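Local coordinates for protein mosquitocidal toxin (Bacillus sphaericus, PDB 2CB4) that probably transfers ADP-ribose from NAD to target proteins through the catalytic domain of a larger mosquito-killing toxin, at residues 79-84 against 138-143; 196-201 against 275-280. The protein carries 1 engineered substitution. All blocks are in the same frame, centred on the assembly; numbering follows the deposited sequence.

Contact 1 (79-84 against 138-143); sequences LRWDRR and ITPWTP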
loop_
_atom_site.group_PDB
_atom_site.type_symbol
_atom_site.label_atom_id
_atom_site.label_comp_id
_atom_site.label_asym_id
_atom_site.label_seq_id
_atom_site.Cartn_x
_atom_site.Cartn_y
_atom_site.Cartn_z
ATOM N N LEU A 79 19.569 -19.600 -34.351
ATOM C CA LEU A 79 20.218 -19.778 -33.061
ATOM C C LEU A 79 20.021 -18.555 -32.194
ATOM O O LEU A 79 19.935 -17.431 -32.680
ATOM C CB LEU A 79 21.737 -19.988 -33.252
ATOM C CG LEU A 79 22.220 -21.108 -34.182
ATOM C CD1 LEU A 79 23.738 -20.972 -34.322
ATOM C CD2 LEU A 79 21.830 -22.486 -33.609
ATOM N N ARG A 80 19.992 -18.783 -30.893
ATOM C CA ARG A 80 19.894 -17.692 -29.929
ATOM C C ARG A 80 20.731 -17.996 -28.694
ATOM O O ARG A 80 20.535 -19.011 -28.039
ATOM C CB ARG A 80 18.455 -17.363 -29.522
ATOM C CG ARG A 80 18.459 -16.308 -28.473
ATOM C CD ARG A 80 17.133 -15.643 -28.262
ATOM N NE ARG A 80 17.198 -14.865 -27.038
ATOM C CZ ARG A 80 17.305 -13.543 -26.961
ATOM N NH1 ARG A 80 17.311 -12.787 -28.047
ATOM N NH2 ARG A 80 17.378 -12.977 -25.773
ATOM N N TRP A 81 21.665 -17.104 -28.396
ATOM C CA TRP A 81 22.525 -17.205 -27.223
ATOM C C TRP A 81 21.744 -16.566 -26.090
ATOM O O TRP A 81 21.277 -15.433 -26.215
ATOM C CB TRP A 81 23.800 -16.394 -27.445
ATOM C CG TRP A 81 24.695 -17.030 -28.473
ATOM C CD1 TRP A 81 24.822 -16.680 -29.816
ATOM C CD2 TRP A 81 25.628 -18.096 -28.249
ATOM N NE1 TRP A 81 25.743 -17.494 -30.424
ATOM C CE2 TRP A 81 26.253 -18.378 -29.502
ATOM C CE3 TRP A 81 25.954 -18.886 -27.135
ATOM C CZ2 TRP A 81 27.223 -19.385 -29.647
ATOM C CZ3 TRP A 81 26.937 -19.879 -27.282
ATOM C CH2 TRP A 81 27.567 -20.104 -28.525
ATOM N N ASP A 82 21.610 -17.284 -24.977
ATOM C CA ASP A 82 20.848 -16.760 -23.844
ATOM C C ASP A 82 21.407 -17.325 -22.541
ATOM O O ASP A 82 21.813 -18.502 -22.486
ATOM C CB ASP A 82 19.337 -17.116 -23.991
ATOM C CG ASP A 82 18.414 -16.082 -23.345
ATOM O OD1 ASP A 82 18.470 -15.933 -22.110
ATOM O OD2 ASP A 82 17.618 -15.414 -24.049
ATOM N N ARG A 83 21.420 -16.495 -21.500
ATOM C CA ARG A 83 21.917 -16.933 -20.186
ATOM C C ARG A 83 20.833 -17.687 -19.394
ATOM O O ARG A 83 21.157 -18.354 -18.433
ATOM C CB ARG A 83 22.472 -15.747 -19.354
ATOM C CG ARG A 83 23.679 -14.983 -19.990
ATOM C CD ARG A 83 24.999 -15.595 -19.585
ATOM N NE ARG A 83 26.163 -15.127 -20.348
ATOM C CZ ARG A 83 27.375 -15.663 -20.218
ATOM N NH1 ARG A 83 27.563 -16.611 -19.336
ATOM N NH2 ARG A 83 28.388 -15.276 -20.949
ATOM N N ARG A 84 19.568 -17.609 -19.831
ATOM C CA ARG A 84 18.454 -18.284 -19.168
ATOM C C ARG A 84 18.383 -19.767 -19.508
ATOM O O ARG A 84 18.574 -20.153 -20.649
ATOM C CB ARG A 84 17.123 -17.554 -19.416
ATOM C CG ARG A 84 17.120 -16.120 -18.871
ATOM C CD ARG A 84 15.897 -15.334 -19.391
ATOM N NE ARG A 84 16.007 -15.113 -20.837
ATOM C CZ ARG A 84 15.008 -14.743 -21.623
ATOM N NH1 ARG A 84 13.803 -14.533 -21.106
ATOM N NH2 ARG A 84 15.214 -14.591 -22.931
ATOM N N ILE A 138 29.810 -24.256 -39.291
ATOM C CA ILE A 138 30.982 -23.487 -38.873
ATOM C C ILE A 138 30.540 -22.498 -37.768
ATOM O O ILE A 138 29.352 -22.349 -37.494
ATOM C CB ILE A 138 31.684 -22.762 -40.066
ATOM C CG1 ILE A 138 30.706 -21.837 -40.787
ATOM C CG2 ILE A 138 32.283 -23.796 -41.034
ATOM C CD1 ILE A 138 31.371 -20.977 -41.851
ATOM N N THR A 139 31.504 -21.859 -37.108
ATOM C CA THR A 139 31.224 -20.943 -36.014
ATOM C C THR A 139 30.187 -19.862 -36.344
ATOM O O THR A 139 30.348 -19.117 -37.309
ATOM C CB THR A 139 32.525 -20.317 -35.501
ATOM O OG1 THR A 139 33.504 -21.350 -35.374
ATOM C CG2 THR A 139 32.320 -19.649 -34.131
ATOM N N PRO A 140 29.127 -19.749 -35.528
ATOM C CA PRO A 140 28.132 -18.715 -35.781
ATOM C C PRO A 140 28.600 -17.420 -35.116
ATOM O O PRO A 140 29.650 -17.383 -34.465
ATOM C CB PRO A 140 26.885 -19.255 -35.048
ATOM C CG PRO A 140 27.438 -20.023 -33.896
ATOM C CD PRO A 140 28.765 -20.594 -34.364
ATOM N N TRP A 141 27.818 -16.364 -35.280
ATOM C CA TRP A 141 28.061 -15.115 -34.581
ATOM C C TRP A 141 27.966 -15.582 -33.091
ATOM O O TRP A 141 27.033 -16.314 -32.706
ATOM C CB TRP A 141 26.937 -14.116 -34.906
ATOM C CG TRP A 141 27.068 -12.803 -34.177
ATOM C CD1 TRP A 141 27.622 -11.649 -34.661
ATOM C CD2 TRP A 141 26.629 -12.508 -32.824
ATOM N NE1 TRP A 141 27.556 -10.656 -33.698
ATOM C CE2 TRP A 141 26.937 -11.149 -32.575
ATOM C CE3 TRP A 141 25.937 -13.248 -31.826
ATOM C CZ2 TRP A 141 26.642 -10.527 -31.355
ATOM C CZ3 TRP A 141 25.644 -12.625 -30.615
ATOM C CH2 TRP A 141 26.022 -11.286 -30.379
ATOM N N THR A 142 28.968 -15.222 -32.286
ATOM C CA THR A 142 29.069 -15.646 -30.897
ATOM C C THR A 142 29.290 -14.427 -29.991
ATOM O O THR A 142 30.017 -13.503 -30.363
ATOM C CB THR A 142 30.271 -16.602 -30.779
ATOM O OG1 THR A 142 30.077 -17.712 -31.655
ATOM C CG2 THR A 142 30.487 -17.109 -29.350
ATOM N N PRO A 143 28.672 -14.422 -28.800
ATOM C CA PRO A 143 28.848 -13.297 -27.875
ATOM C C PRO A 143 30.285 -13.230 -27.355
ATOM O O PRO A 143 30.945 -14.249 -27.181
ATOM C CB PRO A 143 27.873 -13.618 -26.721
ATOM C CG PRO A 143 26.972 -14.654 -27.202
ATOM C CD PRO A 143 27.626 -15.364 -28.344
#

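Contact 2 (196-201 against 275-280); sequences YEYHNG and NSLNVI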
loop_
_atom_site.group_PDB
_atom_site.type_symbol
_atom_site.label_atom_id
_atom_site.label_comp_id
_atom_site.label_asym_id
_atom_site.label_seq_id
_atom_site.Cartn_x
_atom_site.Cartn_y
_atom_site.Cartn_z
ATOM N N TYR A 196 22.274 -26.118 -26.345
ATOM C CA TYR A 196 23.553 -26.594 -25.857
ATOM C C TYR A 196 23.788 -25.811 -24.575
ATOM O O TYR A 196 23.668 -24.585 -24.570
ATOM C CB TYR A 196 24.696 -26.163 -26.767
ATOM C CG TYR A 196 24.813 -26.934 -28.028
ATOM C CD1 TYR A 196 24.182 -28.156 -28.181
ATOM C CD2 TYR A 196 25.558 -26.441 -29.079
ATOM C CE1 TYR A 196 24.278 -28.869 -29.365
ATOM C CE2 TYR A 196 25.691 -27.154 -30.254
ATOM C CZ TYR A 196 25.047 -28.368 -30.395
ATOM O OH TYR A 196 25.167 -29.051 -31.577
ATOM N N GLU A 197 24.180 -26.504 -23.514
ATOM C CA GLU A 197 24.532 -25.841 -22.267
ATOM C C GLU A 197 26.063 -25.798 -22.219
ATOM O O GLU A 197 26.724 -26.833 -22.189
ATOM C CB GLU A 197 24.010 -26.625 -21.067
ATOM C CG GLU A 197 24.446 -26.050 -19.751
ATOM C CD GLU A 197 23.757 -26.700 -18.572
ATOM O OE1 GLU A 197 22.805 -27.484 -18.766
ATOM O OE2 GLU A 197 24.175 -26.423 -17.441
ATOM N N TYR A 198 26.629 -24.591 -22.208
ATOM C CA TYR A 198 28.101 -24.424 -22.138
ATOM C C TYR A 198 28.494 -23.926 -20.764
ATOM O O TYR A 198 27.818 -23.054 -20.209
ATOM C CB TYR A 198 28.567 -23.322 -23.106
ATOM C CG TYR A 198 28.440 -23.645 -24.576
ATOM C CD1 TYR A 198 29.470 -24.286 -25.248
ATOM C CD2 TYR A 198 27.314 -23.255 -25.315
ATOM C CE1 TYR A 198 29.377 -24.584 -26.620
ATOM C CE2 TYR A 198 27.224 -23.527 -26.698
ATOM C CZ TYR A 198 28.265 -24.182 -27.340
ATOM O OH TYR A 198 28.207 -24.465 -28.701
ATOM N N HIS A 199 29.616 -24.428 -20.252
ATOM C CA HIS A 199 30.207 -23.963 -18.976
ATOM C C HIS A 199 31.630 -23.626 -19.380
ATOM O O HIS A 199 32.349 -24.487 -19.904
ATOM C CB HIS A 199 30.248 -25.072 -17.907
ATOM C CG HIS A 199 28.896 -25.463 -17.389
ATOM N ND1 HIS A 199 28.725 -26.297 -16.304
ATOM C CD2 HIS A 199 27.651 -25.156 -17.826
ATOM C CE1 HIS A 199 27.433 -26.484 -16.095
ATOM N NE2 HIS A 199 26.759 -25.794 -16.995
ATOM N N ASN A 200 32.018 -22.367 -19.215
ATOM C CA ASN A 200 33.357 -21.908 -19.600
ATOM C C ASN A 200 33.702 -22.157 -21.064
ATOM O O ASN A 200 34.875 -22.428 -21.386
ATOM C CB ASN A 200 34.463 -22.526 -18.738
ATOM C CG ASN A 200 34.120 -22.546 -17.287
ATOM O OD1 ASN A 200 34.554 -23.434 -16.553
ATOM N ND2 ASN A 200 33.301 -21.602 -16.858
ATOM N N GLY A 201 32.697 -22.085 -21.947
ATOM C CA GLY A 201 32.931 -22.256 -23.376
ATOM C C GLY A 201 32.979 -23.680 -23.829
ATOM O O GLY A 201 33.260 -23.936 -24.997
ATOM N N ASN A 275 34.261 -29.748 -28.826
ATOM C CA ASN A 275 33.508 -29.557 -27.578
ATOM C C ASN A 275 33.412 -28.096 -27.094
ATOM O O ASN A 275 32.761 -27.779 -26.092
ATOM C CB ASN A 275 34.066 -30.496 -26.484
ATOM C CG ASN A 275 33.715 -31.973 -26.759
ATOM O OD1 ASN A 275 34.443 -32.900 -26.393
ATOM N ND2 ASN A 275 32.631 -32.184 -27.488
ATOM N N SER A 276 34.034 -27.209 -27.873
ATOM C CA SER A 276 34.071 -25.777 -27.567
ATOM C C SER A 276 33.137 -24.972 -28.472
ATOM O O SER A 276 32.481 -25.537 -29.365
ATOM C CB SER A 276 35.521 -25.247 -27.668
ATOM O OG SER A 276 35.912 -25.024 -29.015
ATOM N N LEU A 277 33.048 -23.665 -28.222
ATOM C CA LEU A 277 32.214 -22.795 -29.051
ATOM C C LEU A 277 33.118 -22.015 -30.049
ATOM O O LEU A 277 32.711 -20.979 -30.628
ATOM C CB LEU A 277 31.293 -21.867 -28.226
ATOM C CG LEU A 277 31.767 -21.203 -26.935
ATOM C CD1 LEU A 277 32.539 -19.963 -27.251
ATOM C CD2 LEU A 277 30.517 -20.877 -26.126
ATOM N N ASN A 278 34.338 -22.548 -30.237
ATOM C CA ASN A 278 35.343 -22.021 -31.191
ATOM C C ASN A 278 35.852 -20.605 -30.940
ATOM O O ASN A 278 36.121 -19.861 -31.893
ATOM C CB ASN A 278 34.827 -22.114 -32.641
ATOM C CG ASN A 278 34.916 -23.516 -33.216
ATOM O OD1 ASN A 278 34.432 -23.758 -34.313
ATOM N ND2 ASN A 278 35.549 -24.436 -32.493
ATOM N N VAL A 279 35.955 -20.224 -29.665
ATOM C CA VAL A 279 36.469 -18.914 -29.279
ATOM C C VAL A 279 37.692 -19.211 -28.417
ATOM O O VAL A 279 37.639 -20.058 -27.511
ATOM C CB VAL A 279 35.423 -18.042 -28.519
ATOM C CG1 VAL A 279 36.088 -16.787 -27.945
ATOM C CG2 VAL A 279 34.268 -17.653 -29.437
ATOM N N ILE A 280 38.807 -18.563 -28.756
ATOM C CA ILE A 280 40.080 -18.742 -28.057
ATOM C C ILE A 280 40.035 -18.283 -26.582
ATOM O O ILE A 280 39.551 -17.180 -26.267
ATOM C CB ILE A 280 41.235 -17.992 -28.816
ATOM C CG1 ILE A 280 41.500 -18.651 -30.181
ATOM C CG2 ILE A 280 42.519 -17.949 -27.976
ATOM C CD1 ILE A 280 42.287 -17.766 -31.152
#

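Contact 1 (79-84 against 138-143)
The indole of Trp81 meets the 138-143 segment over one face and along one edge. On the face lie Pro143 and, nearer the rim, the methyl of Thr142: Pro143 CD stands over the five-membered ring, 5° off the ring normal, as a CH-pi contact, while Thr142 CG2 comes down at 4.0 Å from Trp81 CZ2. The edge presents the pyrrole nitrogen, and Trp81 NE1 donates to Trp141 O over 2.9 Å. The bond is bent, with an N-H...O angle of 142°; the donor lies in the carbonyl plane, but the oxygen is tilted 24° from the indole plane. Farther along this edge Pro140 CG approaches Trp81 CZ2 at 4.3 Å. Trp81 CD1 in turn reaches the edge of the Trp141 indole, near its plane, at 4.1 Å from Trp141 CE3. Leu79, two residues back on the same side of the strand, sets CD1 3.7 Å from Pro140 CB, the two side chains crossing at about a right angle. Alternation along strand 78-82 turns Arg80 and Asp82 off this surface. They belong to an Arg-x-Asp-x-Arg sequence that recalls the conserved arginine strand of cholera-toxin-like ADP-ribosyltransferases, and Arg80 is probably the counterpart of that arginine. Asp82 is the hub: OD2 takes both NE and NH2 of Arg80 and NH2 of Arg84, while OD1 takes NE of Arg84 and, closing an Asx turn, Arg84 N at 3.0 Å. Asp256 adds a second carboxylate for Arg80. Within the other segment, Thr142 OG1 donates to Pro140 O at 2.9 Å from above the carbonyl plane; its first torsion puts OG1 beside the backbone N and CG2 anti to it, and both branches lie near Trp81 CZ2.

Contact 2 (196-201 against 275-280)
Leu277 closes over Tyr198 and Gly201, and these three residues are the tightly packed part of the contact. The CD2 methyl of Leu277 sits above the middle of the phenol ring, 3.7 Å from the Tyr198 ring centroid and 13° off the ring normal, a CH-pi contact over the face. CD2 stands over the centre and Leu277 CB over the CE1-CZ side, at 3.7 Å from Tyr198 CE1, the side chain crossing the ring at a slant. With chi1 at 39°, Leu277 CG falls between its own N and C; from there CG also rests on the glycine, 3.9 Å from Gly201 CA and 3.7 Å from Gly201 O. The polar links are backbone ones. Gly201 O receives Leu277 N at 3.2 Å, a weak bond by its angle of 125°, and the CA-H of Ser276 at 3.3 Å from Ser276 CA. Asn200 and Gly201, both with positive phi, have the angles of a type I' turn, which joins strand 192-199 to strand 202-208 as a tight beta hairpin; the tail is thus held at a hairpin tip. Toward solvent the fit is looser: the side chains of Ser276 and Asn275 start away from the hairpin, and Asn275 is exposed. Ser276 OG serves its own segment, accepting from Asn278 N at 3.2 Å to make an ST turn with Leu277 at its middle. With one weak bond and one CA-H...O contact as the polar links between the two segments, the chemistry implies that the docking of 275-280 on the hairpin probably rests on Leu277 packing against both the Tyr198 face and the Gly201 backbone.

The two contacts lie about 10 Å apart between centres and reach the same sheet, contact 1 through strand 78-82 and contact 2 through strand 192-199, each of which pairs with strand 150-156. Contact 1 is core, all its touching residues buried and its centre about 9 Å from that of the chain; contact 2, about 18 Å out, runs from buried Tyr198 and Leu277 to exposed Asn275. Both lay an aliphatic side chain over an aromatic face, but contact 1 adds an indole N-H to carbonyl bond of ordinary length, though bent, where contact 2 has a weak backbone one. They join directly: Trp81 CZ3 lies 3.7 Å from Tyr198 CE2, and Thr142 CG2 packs against Val279 CG2.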